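Local coordinates for putative peptide ABC-transport system periplasmic peptide-binding protein (Campylobacter jejuni, PDB 4OEV) that captures nickel(II) in the periplasm for an ABC-type importer and belongs to a solute-binding family generally assigned to peptide transport, at residues Ile212-Ile217 with Phe462-Asn467; Leu7-Glu12 with Gly484-Val489; Asp59-Asp64 with Phe123-Ala128; Gln426-Thr431 with Lys439-Phe444. All coordinates share one frame; numbering follows the deposited sequence.

How the interactions relate
From the N terminus, L7-E12 opens interaction 2, which closes only when G484-V489 packs back on it near the C terminus, so the other three contacts nest inside that loop. Interaction 3 comes first, a short closure within the region of strands 51-56, 62-67, 107-114 and 117-122. I212-I217 then opens interaction 1, closed by F462-N467, with the pair of consecutive helices of interaction 4 nested inside it; none of the loops cross. In space there are two groups. Interactions 1 and 2 touch, I8 and A10 pairing with D213 and A214. Interactions 3 and 4 touch through P125 and N430, and the centres of interactions 1 and 3 lie about 40 Å apart.

Interaction 1 (Ile212-Ile217 with Phe462-Asn467); sequences IDAALI and FALVYN
I217 and V465 touch where two antiparallel strands run side by side, CG1 of I217 lying 3.5 Å from CG2 of V465 with the two side chains slanting across each other. A215 and V465 form the hydrogen-bonded pair, A215 N giving to V465 O at 3.2 Å and V465 N to A215 O at 2.9 Å; N467 N to D213 O and I217 N to A463 O extend the pattern at the two ends. L216 is worth following outward. Its CB passes the carbonyl O of A463 at 4.0 Å. With chi1 at -60°, CG stands beside the residue's own backbone N, and from there the branches part: CD2 settles 3.8 Å from L464 CA, while CD1 reaches CD1 of the F462 ring, also at 3.8 Å. Strand 454-467 is the hub of this antiparallel sheet, pairing with 231-236, 241-246 and 280-282 as well as with the short strand 214-216. On the face that L216 shares, A214 CB sits 4.2 Å from Y466 CB. A water bridges the F462 end, accepting from A463 N and donating to I217 O. The D213 carboxylate turns elsewhere, to a salt bridge with K494 and a hydrogen bond from I8 N.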
loop_
_atom_site.group_PDB
_atom_site.type_symbol
_atom_site.label_atom_id
_atom_site.label_comp_id
_atom_site.label_asym_id
_atom_site.label_seq_id
_atom_site.Cartn_x
_atom_site.Cartn_y
_atom_site.Cartn_z
ATOM N N ILE A 212 -19.516 -14.409 6.419
ATOM C CA ILE A 212 -18.892 -13.110 6.675
ATOM C C ILE A 212 -19.888 -11.996 6.376
ATOM O O ILE A 212 -20.845 -12.199 5.635
ATOM C CB ILE A 212 -17.587 -12.889 5.839
ATOM C CG1 ILE A 212 -17.859 -12.999 4.356
ATOM C CG2 ILE A 212 -16.525 -13.893 6.225
ATOM C CD1 ILE A 212 -16.569 -12.702 3.456
ATOM N N ASP A 213 -19.649 -10.822 6.955
ATOM C CA ASP A 213 -20.534 -9.667 6.816
ATOM C C ASP A 213 -20.158 -8.747 5.687
ATOM O O ASP A 213 -20.987 -7.999 5.202
ATOM C CB ASP A 213 -20.539 -8.818 8.112
ATOM C CG ASP A 213 -21.302 -9.475 9.233
ATOM O OD1 ASP A 213 -22.467 -9.863 9.002
ATOM O OD2 ASP A 213 -20.751 -9.558 10.364
ATOM N N ALA A 214 -18.884 -8.749 5.329
ATOM C CA ALA A 214 -18.336 -7.780 4.367
ATOM C C ALA A 214 -17.029 -8.265 3.801
ATOM O O ALA A 214 -16.265 -8.927 4.508
ATOM C CB ALA A 214 -18.121 -6.415 5.032
ATOM N N ALA A 215 -16.763 -7.873 2.555
ATOM C CA ALA A 215 -15.487 -8.128 1.867
ATOM C C ALA A 215 -15.331 -7.167 0.696
ATOM O O ALA A 215 -16.343 -6.695 0.127
ATOM C CB ALA A 215 -15.404 -9.548 1.374
ATOM N N LEU A 216 -14.089 -6.874 0.301
ATOM C CA LEU A 216 -13.899 -6.217 -1.007
ATOM C C LEU A 216 -13.977 -7.302 -2.072
ATOM O O LEU A 216 -13.360 -8.371 -1.927
ATOM C CB LEU A 216 -12.553 -5.500 -1.136
ATOM C CG LEU A 216 -12.313 -4.405 -0.124
ATOM C CD1 LEU A 216 -10.888 -3.777 -0.406
ATOM C CD2 LEU A 216 -13.408 -3.396 -0.228
ATOM N N ILE A 217 -14.728 -7.023 -3.130
ATOM C CA ILE A 217 -14.992 -8.014 -4.184
ATOM C C ILE A 217 -14.571 -7.539 -5.583
ATOM O O ILE A 217 -14.993 -6.469 -6.047
ATOM C CB ILE A 217 -16.496 -8.379 -4.223
ATOM C CG1 ILE A 217 -16.940 -8.971 -2.896
ATOM C CG2 ILE A 217 -16.783 -9.355 -5.392
ATOM C CD1 ILE A 217 -16.151 -10.217 -2.455
ATOM N N PHE A 462 -12.677 0.312 -5.768
ATOM C CA PHE A 462 -12.933 -0.912 -5.037
ATOM C C PHE A 462 -14.408 -1.022 -4.768
ATOM O O PHE A 462 -15.095 -0.017 -4.596
ATOM C CB PHE A 462 -12.124 -0.960 -3.731
ATOM C CG PHE A 462 -10.693 -1.349 -3.951
ATOM C CD1 PHE A 462 -10.340 -2.687 -4.007
ATOM C CD2 PHE A 462 -9.720 -0.388 -4.112
ATOM C CE1 PHE A 462 -9.023 -3.087 -4.259
ATOM C CE2 PHE A 462 -8.380 -0.778 -4.365
ATOM C CZ PHE A 462 -8.039 -2.114 -4.423
ATOM N N ALA A 463 -14.883 -2.260 -4.742
ATOM C CA ALA A 463 -16.273 -2.517 -4.426
ATOM C C ALA A 463 -16.357 -3.167 -3.053
ATOM O O ALA A 463 -15.968 -4.325 -2.882
ATOM C CB ALA A 463 -16.936 -3.424 -5.529
ATOM N N LEU A 464 -16.841 -2.407 -2.067
ATOM C CA LEU A 464 -17.109 -2.974 -0.757
ATOM C C LEU A 464 -18.476 -3.612 -0.761
ATOM O O LEU A 464 -19.514 -2.923 -0.840
ATOM C CB LEU A 464 -17.010 -1.906 0.358
ATOM C CG LEU A 464 -17.426 -2.371 1.761
ATOM C CD1 LEU A 464 -16.764 -3.684 2.163
ATOM C CD2 LEU A 464 -17.092 -1.248 2.777
ATOM N N VAL A 465 -18.504 -4.929 -0.655
ATOM C CA VAL A 465 -19.809 -5.579 -0.673
ATOM C C VAL A 465 -20.225 -5.970 0.732
ATOM O O VAL A 465 -19.484 -6.650 1.440
ATOM C CB VAL A 465 -19.854 -6.819 -1.544
ATOM C CG1 VAL A 465 -21.251 -7.391 -1.506
ATOM C CG2 VAL A 465 -19.438 -6.485 -2.977
ATOM N N TYR A 466 -21.403 -5.564 1.145
ATOM C CA TYR A 466 -21.719 -5.759 2.561
ATOM C C TYR A 466 -23.153 -6.232 2.821
ATOM O O TYR A 466 -24.132 -5.767 2.217
ATOM C CB TYR A 466 -21.425 -4.448 3.353
ATOM C CG TYR A 466 -22.271 -3.274 2.873
ATOM C CD1 TYR A 466 -21.844 -2.471 1.806
ATOM C CD2 TYR A 466 -23.502 -3.005 3.441
ATOM C CE1 TYR A 466 -22.643 -1.439 1.333
ATOM C CE2 TYR A 466 -24.301 -1.960 2.983
ATOM C CZ TYR A 466 -23.844 -1.182 1.932
ATOM O OH TYR A 466 -24.630 -0.161 1.468
ATOM N N ASN A 467 -23.267 -7.159 3.758
ATOM C CA ASN A 467 -24.563 -7.504 4.347
ATOM C C ASN A 467 -25.390 -6.247 4.639
ATOM O O ASN A 467 -24.928 -5.328 5.320
ATOM C CB ASN A 467 -24.337 -8.314 5.612
ATOM C CG ASN A 467 -25.611 -8.708 6.262
ATOM O OD1 ASN A 467 -25.920 -8.275 7.362
ATOM N ND2 ASN A 467 -26.378 -9.542 5.567
HETATM O O HOH W 1 -13.184 -4.246 -5.923
#

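Interaction 2 (Leu7-Glu12 with Gly484-Val489); sequences LIIAVE and GFTWNV
I9 fills the middle of this contact, meeting three residues of the 484-489 loop. With chi1 at -52°, its CG2 stands anti to the backbone N, 3.8 Å from CZ of the F485 ring, while CG1, beside that N, carries CD1 to T486 CG2 at 3.9 Å and V489 CG2 at 4.0 Å. F485 reaches in with its ring tip: CZ comes 3.6 Å from A10 O, the carbonyl oxygen lying at the ring edge near its plane. T486 CG2 lies above one face of the same ring, toward its rim. Two overlapping type I turns, G484 to W487 and T486 to V489, bring F485, T486 and V489 toward the strand. Flanking this centre the fit is sparser. Within the loop L7 meets V489, CD1 to CG2, and V11 CG2 touches F485 CZ at 4.1 Å. No hydrogen bond crosses, and the partly exposed W487 stays on the far side of the loop, bonded to K474 O. The E12 carboxylate also turns elsewhere, accepting from ND1 of the nickel ligand H481. Strand 6-11 is paired along one edge with 191-196, whose L192 and I194 add to the apolar layer, and L216 of strand 214-216 lies against F485.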
loop_
_atom_site.group_PDB
_atom_site.type_symbol
_atom_site.label_atom_id
_atom_site.label_comp_id
_atom_site.label_asym_id
_atom_site.label_seq_id
_atom_site.Cartn_x
_atom_site.Cartn_y
_atom_site.Cartn_z
ATOM N N LEU A 7 -19.094 -8.576 14.246
ATOM C CA LEU A 7 -18.786 -8.195 12.861
ATOM C C LEU A 7 -17.753 -9.163 12.317
ATOM O O LEU A 7 -16.743 -9.387 12.942
ATOM C CB LEU A 7 -18.221 -6.775 12.776
ATOM C CG LEU A 7 -19.234 -5.628 12.711
ATOM C CD1 LEU A 7 -18.546 -4.275 12.560
ATOM C CD2 LEU A 7 -20.283 -5.866 11.624
ATOM N N ILE A 8 -17.984 -9.759 11.150
ATOM C CA ILE A 8 -16.946 -10.602 10.571
ATOM C C ILE A 8 -16.580 -10.037 9.230
ATOM O O ILE A 8 -17.413 -9.969 8.339
ATOM C CB ILE A 8 -17.379 -12.056 10.414
ATOM C CG1 ILE A 8 -17.960 -12.574 11.729
ATOM C CG2 ILE A 8 -16.219 -12.902 9.881
ATOM C CD1 ILE A 8 -18.161 -14.027 11.773
ATOM N N ILE A 9 -15.335 -9.596 9.098
ATOM C CA ILE A 9 -14.896 -8.944 7.862
ATOM C C ILE A 9 -13.747 -9.687 7.217
ATOM O O ILE A 9 -12.741 -9.965 7.854
ATOM C CB ILE A 9 -14.435 -7.502 8.107
ATOM C CG1 ILE A 9 -15.489 -6.693 8.869
ATOM C CG2 ILE A 9 -14.005 -6.822 6.810
ATOM C CD1 ILE A 9 -15.018 -5.293 9.142
ATOM N N ALA A 10 -13.903 -9.983 5.929
ATOM C CA ALA A 10 -12.831 -10.581 5.163
ATOM C C ALA A 10 -11.805 -9.533 4.769
ATOM O O ALA A 10 -12.147 -8.432 4.318
ATOM C CB ALA A 10 -13.391 -11.262 3.872
ATOM N N VAL A 11 -10.539 -9.910 4.878
ATOM C CA VAL A 11 -9.444 -9.053 4.427
ATOM C C VAL A 11 -8.431 -9.879 3.633
ATOM O O VAL A 11 -8.050 -10.972 4.065
ATOM C CB VAL A 11 -8.761 -8.358 5.614
ATOM C CG1 VAL A 11 -7.505 -7.632 5.133
ATOM C CG2 VAL A 11 -9.739 -7.352 6.231
ATOM N N GLU A 12 -8.005 -9.365 2.484
ATOM C CA GLU A 12 -7.094 -10.156 1.586
ATOM C C GLU A 12 -5.746 -10.570 2.238
ATOM O O GLU A 12 -5.346 -11.753 2.172
ATOM C CB GLU A 12 -6.837 -9.385 0.316
ATOM C CG GLU A 12 -5.955 -10.140 -0.711
ATOM C CD GLU A 12 -5.543 -9.259 -1.831
ATOM O OE1 GLU A 12 -5.944 -8.078 -1.791
ATOM O OE2 GLU A 12 -4.818 -9.724 -2.752
ATOM N N GLY A 484 -7.829 0.424 4.276
ATOM C CA GLY A 484 -8.454 1.633 4.706
ATOM C C GLY A 484 -9.942 1.489 4.650
ATOM O O GLY A 484 -10.631 2.351 5.147
ATOM N N PHE A 485 -10.460 0.417 4.056
ATOM C CA PHE A 485 -11.912 0.366 3.915
ATOM C C PHE A 485 -12.615 0.128 5.270
ATOM O O PHE A 485 -13.823 0.359 5.402
ATOM C CB PHE A 485 -12.335 -0.672 2.851
ATOM C CG PHE A 485 -12.267 -2.110 3.303
ATOM C CD1 PHE A 485 -13.421 -2.759 3.783
ATOM C CD2 PHE A 485 -11.070 -2.826 3.234
ATOM C CE1 PHE A 485 -13.376 -4.105 4.181
ATOM C CE2 PHE A 485 -11.007 -4.157 3.645
ATOM C CZ PHE A 485 -12.188 -4.802 4.117
ATOM N N THR A 486 -11.830 -0.259 6.268
ATOM C CA THR A 486 -12.279 -0.493 7.636
ATOM C C THR A 486 -11.890 0.632 8.592
ATOM O O THR A 486 -11.922 0.444 9.824
ATOM C CB THR A 486 -11.679 -1.813 8.173
ATOM O OG1 THR A 486 -10.251 -1.816 7.945
ATOM C CG2 THR A 486 -12.285 -2.983 7.482
ATOM N N TRP A 487 -11.575 1.809 8.038
ATOM C CA TRP A 487 -10.963 2.897 8.826
ATOM C C TRP A 487 -11.914 3.369 9.928
ATOM O O TRP A 487 -11.437 3.838 10.954
ATOM C CB TRP A 487 -10.579 4.099 7.953
ATOM C CG TRP A 487 -11.791 4.844 7.464
ATOM C CD1 TRP A 487 -12.576 4.507 6.364
ATOM C CD2 TRP A 487 -12.402 6.007 8.053
ATOM N NE1 TRP A 487 -13.630 5.413 6.251
ATOM C CE2 TRP A 487 -13.544 6.329 7.274
ATOM C CE3 TRP A 487 -12.092 6.814 9.162
ATOM C CZ2 TRP A 487 -14.372 7.437 7.569
ATOM C CZ3 TRP A 487 -12.931 7.914 9.460
ATOM C CH2 TRP A 487 -14.046 8.211 8.663
ATOM N N ASN A 488 -13.242 3.262 9.730
ATOM C CA ASN A 488 -14.173 3.701 10.787
ATOM C C ASN A 488 -15.001 2.540 11.317
ATOM O O ASN A 488 -16.174 2.702 11.728
ATOM C CB ASN A 488 -15.087 4.855 10.319
ATOM C CG ASN A 488 -16.306 4.391 9.539
ATOM O OD1 ASN A 488 -16.205 3.624 8.568
ATOM N ND2 ASN A 488 -17.482 4.847 9.974
ATOM N N VAL A 489 -14.393 1.359 11.318
ATOM C CA VAL A 489 -15.117 0.150 11.706
ATOM C C VAL A 489 -15.730 0.260 13.119
ATOM O O VAL A 489 -16.776 -0.322 13.383
ATOM C CB VAL A 489 -14.215 -1.096 11.630
ATOM C CG1 VAL A 489 -13.081 -0.986 12.638
ATOM C CG2 VAL A 489 -15.051 -2.357 11.861
#

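Interaction 3 (Asp59-Asp64 with Phe123-Ala128); sequences DGLVYD and FKPYPA
G60 and P125 bring the two backbones together, their CA atoms 5.1 Å apart where the chain directions cross at 86°. L61 makes the main side-chain contact. Its chi1 of -66° sets CG beside the backbone N, and the CD2 branch then lies against the K124-P125 peptide, 3.5 Å from K124 C, and against P125 CD at 3.8 Å. The proline ring is touched from the turn as well, CG facing the carbonyl O of D59. That turn is an Asx turn: D59 OD1 accepts from L61 N at 2.8 Å, the N-H arriving from above the carboxylate plane, and the same oxygen also accepts from S57 OG. Y63 works through water. One water lies in the plane of its ring, 2.8 Å from OH; it donates to G60 O at 2.8 Å and accepts from Y126 N at 3.0 Å, so a single molecule joins the two backbones and the phenol. A second water, also at the ring edge in plane, connects Y63 OH with P127 O. The Y63 ring also makes an edge-to-face contact with F129. Y126 OH is hydrogen-bonded to D391, and P125 O accepts from N430 ND2. Strands 62-67 and 117-122 are neighbours in a four-stranded antiparallel sheet, and here the turn leading into the first meets the loop that leaves the second. Bridging waters carry much of the polar part of the join, beside a small apolar patch of leucine on proline.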
loop_
_atom_site.group_PDB
_atom_site.type_symbol
_atom_site.label_atom_id
_atom_site.label_comp_id
_atom_site.label_asym_id
_atom_site.label_seq_id
_atom_site.Cartn_x
_atom_site.Cartn_y
_atom_site.Cartn_z
ATOM N N ASP A 59 11.471 26.875 9.984
ATOM C CA ASP A 59 12.431 26.162 9.125
ATOM C C ASP A 59 12.036 24.708 8.861
ATOM O O ASP A 59 12.716 23.997 8.093
ATOM C CB ASP A 59 13.852 26.212 9.731
ATOM C CG ASP A 59 13.941 25.557 11.100
ATOM O OD1 ASP A 59 12.988 24.868 11.510
ATOM O OD2 ASP A 59 14.976 25.753 11.783
ATOM N N GLY A 60 10.957 24.259 9.508
ATOM C CA GLY A 60 10.465 22.899 9.325
ATOM C C GLY A 60 11.244 21.849 10.122
ATOM O O GLY A 60 11.015 20.650 9.954
ATOM N N LEU A 61 12.169 22.284 10.990
ATOM C CA LEU A 61 13.057 21.322 11.648
ATOM C C LEU A 61 12.580 20.857 13.030
ATOM O O LEU A 61 13.040 19.810 13.514
ATOM C CB LEU A 61 14.486 21.892 11.796
ATOM C CG LEU A 61 15.281 22.138 10.520
ATOM C CD1 LEU A 61 16.733 22.477 10.816
ATOM C CD2 LEU A 61 15.169 20.928 9.621
ATOM N N VAL A 62 11.675 21.606 13.648
ATOM C CA VAL A 62 11.286 21.340 15.042
ATOM C C VAL A 62 9.779 21.174 15.252
ATOM O O VAL A 62 8.983 22.043 14.869
ATOM C CB VAL A 62 11.796 22.451 15.975
ATOM C CG1 VAL A 62 11.222 22.283 17.360
ATOM C CG2 VAL A 62 13.317 22.414 16.039
ATOM N N TYR A 63 9.412 20.061 15.884
ATOM C CA TYR A 63 8.000 19.699 16.124
ATOM C C TYR A 63 7.715 19.683 17.590
ATOM O O TYR A 63 8.244 18.833 18.306
ATOM C CB TYR A 63 7.663 18.307 15.558
ATOM C CG TYR A 63 7.558 18.250 14.053
ATOM C CD1 TYR A 63 6.356 17.945 13.435
ATOM C CD2 TYR A 63 8.655 18.515 13.254
ATOM C CE1 TYR A 63 6.248 17.889 12.052
ATOM C CE2 TYR A 63 8.558 18.487 11.887
ATOM C CZ TYR A 63 7.354 18.163 11.289
ATOM O OH TYR A 63 7.276 18.163 9.925
ATOM N N ASP A 64 6.828 20.575 18.029
ATOM C CA ASP A 64 6.362 20.541 19.404
ATOM C C ASP A 64 5.009 19.863 19.415
ATOM O O ASP A 64 4.071 20.375 18.803
ATOM C CB ASP A 64 6.246 21.944 20.005
ATOM C CG ASP A 64 7.596 22.531 20.403
ATOM O OD1 ASP A 64 8.139 22.122 21.450
ATOM O OD2 ASP A 64 8.084 23.421 19.676
ATOM N N PHE A 123 16.913 16.309 11.431
ATOM C CA PHE A 123 18.151 16.739 10.764
ATOM C C PHE A 123 17.854 17.715 9.612
ATOM O O PHE A 123 18.573 18.695 9.391
ATOM C CB PHE A 123 18.913 15.537 10.206
ATOM C CG PHE A 123 19.471 14.614 11.241
ATOM C CD1 PHE A 123 20.580 14.970 11.983
ATOM C CD2 PHE A 123 18.906 13.363 11.439
ATOM C CE1 PHE A 123 21.101 14.108 12.915
ATOM C CE2 PHE A 123 19.419 12.499 12.384
ATOM C CZ PHE A 123 20.518 12.874 13.117
ATOM N N LYS A 124 16.829 17.384 8.833
ATOM C CA LYS A 124 16.419 18.179 7.687
ATOM C C LYS A 124 14.889 18.119 7.623
ATOM O O LYS A 124 14.280 17.256 8.252
ATOM C CB LYS A 124 17.099 17.661 6.409
ATOM C CG LYS A 124 17.081 16.177 6.254
ATOM C CD LYS A 124 18.072 15.709 5.205
ATOM C CE LYS A 124 18.951 14.596 5.762
ATOM N NZ LYS A 124 19.356 13.597 4.701
ATOM N N PRO A 125 14.252 19.029 6.869
ATOM C CA PRO A 125 12.777 19.006 6.901
ATOM C C PRO A 125 12.226 17.685 6.361
ATOM O O PRO A 125 12.853 17.094 5.481
ATOM C CB PRO A 125 12.380 20.179 5.983
ATOM C CG PRO A 125 13.648 21.031 5.847
ATOM C CD PRO A 125 14.783 20.069 5.964
ATOM N N TYR A 126 11.070 17.248 6.874
ATOM C CA TYR A 126 10.384 16.060 6.378
ATOM C C TYR A 126 8.914 16.325 6.569
ATOM O O TYR A 126 8.334 15.907 7.570
ATOM C CB TYR A 126 10.832 14.787 7.125
ATOM C CG TYR A 126 10.249 13.512 6.562
ATOM C CD1 TYR A 126 10.465 13.136 5.219
ATOM C CD2 TYR A 126 9.479 12.679 7.363
ATOM C CE1 TYR A 126 9.891 11.985 4.715
ATOM C CE2 TYR A 126 8.937 11.547 6.886
ATOM C CZ TYR A 126 9.145 11.177 5.553
ATOM O OH TYR A 126 8.567 10.026 5.084
ATOM N N PRO A 127 8.318 17.091 5.643
ATOM C CA PRO A 127 6.919 17.516 5.775
ATOM C C PRO A 127 5.976 16.321 5.939
ATOM O O PRO A 127 4.944 16.450 6.606
ATOM C CB PRO A 127 6.627 18.212 4.442
ATOM C CG PRO A 127 7.934 18.462 3.799
ATOM C CD PRO A 127 8.919 17.524 4.368
ATOM N N ALA A 128 6.356 15.164 5.406
ATOM C CA ALA A 128 5.510 13.978 5.516
ATOM C C ALA A 128 5.396 13.473 6.960
ATOM O O ALA A 128 4.656 12.531 7.235
ATOM C CB ALA A 128 6.027 12.874 4.619
HETATM O O HOH W 2 9.255 19.213 8.289
HETATM O O HOH W 3 4.986 17.496 8.838
#

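Interaction 4 (Gln426-Thr431 with Lys439-Phe444); sequences QKARNT and KYYKDF
K427 lays its CB over the centre of the Y440 ring, 3.7 Å from the centroid and only 11° off the ring normal, a CH-pi contact; further out along the side chain its CD passes 3.8 Å from Y440 CE1. A428 makes the matching contact with the next tyrosine: its CB sits over one face of the Y441 ring, 3.5 Å from the centroid and shifted toward the rim, while also lying 3.7 Å from Y440 CB. With chi1 of -65°, Y440 CG stands beside its backbone N, where K427 and T431 meet the ring. At the edge of that ring, near its plane, T431 OG1 approaches CE2 at 3.4 Å. Behind this first shell, T431 OG1 donates to K427 O at 3.0 Å, reaching back over the end of the helix, and accepts from a water with a weak link to Y440 OH. D443 OD2 lies in the plane of the Y440 ring at its edge and is paired with K439 NZ at 3.0 Å. Helices 419-429 and 434-450 follow each other through a short connection, and R437 donates to A428 O. R429 points away to D391 and E105. Between the two segments the contact is largely alkyl groups against aromatic faces, with the polar R437 link next to it.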
loop_
_atom_site.group_PDB
_atom_site.type_symbol
_atom_site.label_atom_id
_atom_site.label_comp_id
_atom_site.label_asym_id
_atom_site.label_seq_id
_atom_site.Cartn_x
_atom_site.Cartn_y
_atom_site.Cartn_z
ATOM N N GLN A 426 14.516 12.341 -3.146
ATOM C CA GLN A 426 15.241 12.788 -1.949
ATOM C C GLN A 426 14.995 14.228 -1.729
ATOM O O GLN A 426 14.690 14.633 -0.593
ATOM C CB GLN A 426 16.751 12.470 -2.070
ATOM C CG GLN A 426 17.076 10.950 -1.907
ATOM C CD GLN A 426 18.577 10.613 -2.068
ATOM O OE1 GLN A 426 19.444 11.471 -1.896
ATOM N NE2 GLN A 426 18.874 9.356 -2.388
ATOM N N LYS A 427 15.131 15.044 -2.781
ATOM C CA LYS A 427 14.821 16.468 -2.631
ATOM C C LYS A 427 13.359 16.663 -2.248
ATOM O O LYS A 427 13.028 17.382 -1.308
ATOM C CB LYS A 427 15.129 17.250 -3.911
ATOM C CG LYS A 427 16.637 17.478 -4.165
ATOM C CD LYS A 427 16.866 17.985 -5.579
ATOM C CE LYS A 427 18.250 18.620 -5.748
ATOM N NZ LYS A 427 19.311 17.973 -4.926
ATOM N N ALA A 428 12.486 15.962 -2.944
ATOM C CA ALA A 428 11.055 16.148 -2.731
ATOM C C ALA A 428 10.620 15.930 -1.287
ATOM O O ALA A 428 9.760 16.638 -0.791
ATOM C CB ALA A 428 10.265 15.170 -3.668
ATOM N N ARG A 429 11.165 14.904 -0.645
ATOM C CA ARG A 429 10.743 14.513 0.696
ATOM C C ARG A 429 11.372 15.395 1.785
ATOM O O ARG A 429 10.835 15.502 2.915
ATOM C CB ARG A 429 11.092 13.023 0.944
ATOM C CG ARG A 429 12.551 12.741 1.220
ATOM C CD ARG A 429 12.850 11.281 1.010
ATOM N NE ARG A 429 11.979 10.354 1.755
ATOM C CZ ARG A 429 12.413 9.576 2.763
ATOM N NH1 ARG A 429 11.602 8.715 3.371
ATOM N NH2 ARG A 429 13.682 9.639 3.165
ATOM N N ASN A 430 12.500 16.026 1.449
ATOM C CA ASN A 430 13.172 16.918 2.438
ATOM C C ASN A 430 13.053 18.414 2.152
ATOM O O ASN A 430 13.872 19.198 2.639
ATOM C CB ASN A 430 14.660 16.564 2.547
ATOM C CG ASN A 430 14.901 15.151 3.063
ATOM O OD1 ASN A 430 15.692 14.393 2.474
ATOM N ND2 ASN A 430 14.184 14.760 4.119
ATOM N N THR A 431 12.047 18.830 1.385
ATOM C CA THR A 431 11.795 20.262 1.154
ATOM C C THR A 431 10.433 20.660 1.700
ATOM O O THR A 431 9.428 20.004 1.384
ATOM C CB THR A 431 11.794 20.670 -0.319
ATOM O OG1 THR A 431 13.050 20.326 -0.932
ATOM C CG2 THR A 431 11.554 22.189 -0.432
ATOM N N LYS A 439 7.574 20.600 -7.746
ATOM C CA LYS A 439 8.603 20.670 -8.785
ATOM C C LYS A 439 9.434 19.398 -8.829
ATOM O O LYS A 439 9.675 18.846 -9.898
ATOM C CB LYS A 439 9.517 21.868 -8.565
ATOM C CG LYS A 439 10.585 22.043 -9.620
ATOM C CD LYS A 439 11.778 22.849 -9.048
ATOM C CE LYS A 439 13.035 22.767 -9.953
ATOM N NZ LYS A 439 13.470 21.380 -10.386
ATOM N N TYR A 440 9.876 18.942 -7.673
ATOM C CA TYR A 440 10.693 17.744 -7.572
ATOM C C TYR A 440 9.902 16.473 -7.941
ATOM O O TYR A 440 10.424 15.547 -8.596
ATOM C CB TYR A 440 11.254 17.666 -6.169
ATOM C CG TYR A 440 12.219 18.808 -5.867
ATOM C CD1 TYR A 440 13.112 19.279 -6.838
ATOM C CD2 TYR A 440 12.236 19.406 -4.621
ATOM C CE1 TYR A 440 14.021 20.318 -6.552
ATOM C CE2 TYR A 440 13.125 20.448 -4.329
ATOM C CZ TYR A 440 14.009 20.887 -5.289
ATOM O OH TYR A 440 14.864 21.908 -4.973
ATOM N N TYR A 441 8.638 16.426 -7.522
ATOM C CA TYR A 441 7.778 15.306 -7.927
ATOM C C TYR A 441 7.582 15.364 -9.432
ATOM O O TYR A 441 7.556 14.333 -10.069
ATOM C CB TYR A 441 6.423 15.345 -7.167
ATOM C CG TYR A 441 6.635 14.858 -5.774
ATOM C CD1 TYR A 441 7.268 13.640 -5.566
ATOM C CD2 TYR A 441 6.321 15.646 -4.666
ATOM C CE1 TYR A 441 7.529 13.184 -4.317
ATOM C CE2 TYR A 441 6.589 15.199 -3.397
ATOM C CZ TYR A 441 7.182 13.954 -3.232
ATOM O OH TYR A 441 7.468 13.458 -2.000
ATOM N N LYS A 442 7.521 16.569 -10.032
ATOM C CA LYS A 442 7.487 16.600 -11.495
ATOM C C LYS A 442 8.770 16.009 -12.105
ATOM O O LYS A 442 8.700 15.191 -13.033
ATOM C CB LYS A 442 7.257 18.022 -12.006
ATOM C CG LYS A 442 7.232 18.126 -13.528
ATOM C CD LYS A 442 7.373 19.575 -13.975
ATOM C CE LYS A 442 6.948 19.789 -15.416
ATOM N NZ LYS A 442 7.957 19.289 -16.419
ATOM N N ASP A 443 9.938 16.347 -11.553
ATOM C CA ASP A 443 11.204 15.741 -11.993
ATOM C C ASP A 443 11.152 14.208 -11.874
ATOM O O ASP A 443 11.545 13.468 -12.778
ATOM C CB ASP A 443 12.382 16.272 -11.156
ATOM C CG ASP A 443 12.708 17.725 -11.460
ATOM O OD1 ASP A 443 12.340 18.203 -12.544
ATOM O OD2 ASP A 443 13.325 18.403 -10.601
ATOM N N PHE A 444 10.634 13.744 -10.752
ATOM C CA PHE A 444 10.480 12.341 -10.519
ATOM C C PHE A 444 9.603 11.648 -11.602
ATOM O O PHE A 444 10.000 10.620 -12.202
ATOM C CB PHE A 444 9.886 12.160 -9.113
ATOM C CG PHE A 444 9.318 10.778 -8.860
ATOM C CD1 PHE A 444 10.135 9.679 -8.883
ATOM C CD2 PHE A 444 7.972 10.599 -8.586
ATOM C CE1 PHE A 444 9.646 8.413 -8.647
ATOM C CE2 PHE A 444 7.465 9.341 -8.352
ATOM C CZ PHE A 444 8.296 8.234 -8.384
HETATM O O HOH W 4 15.495 21.948 -1.698
#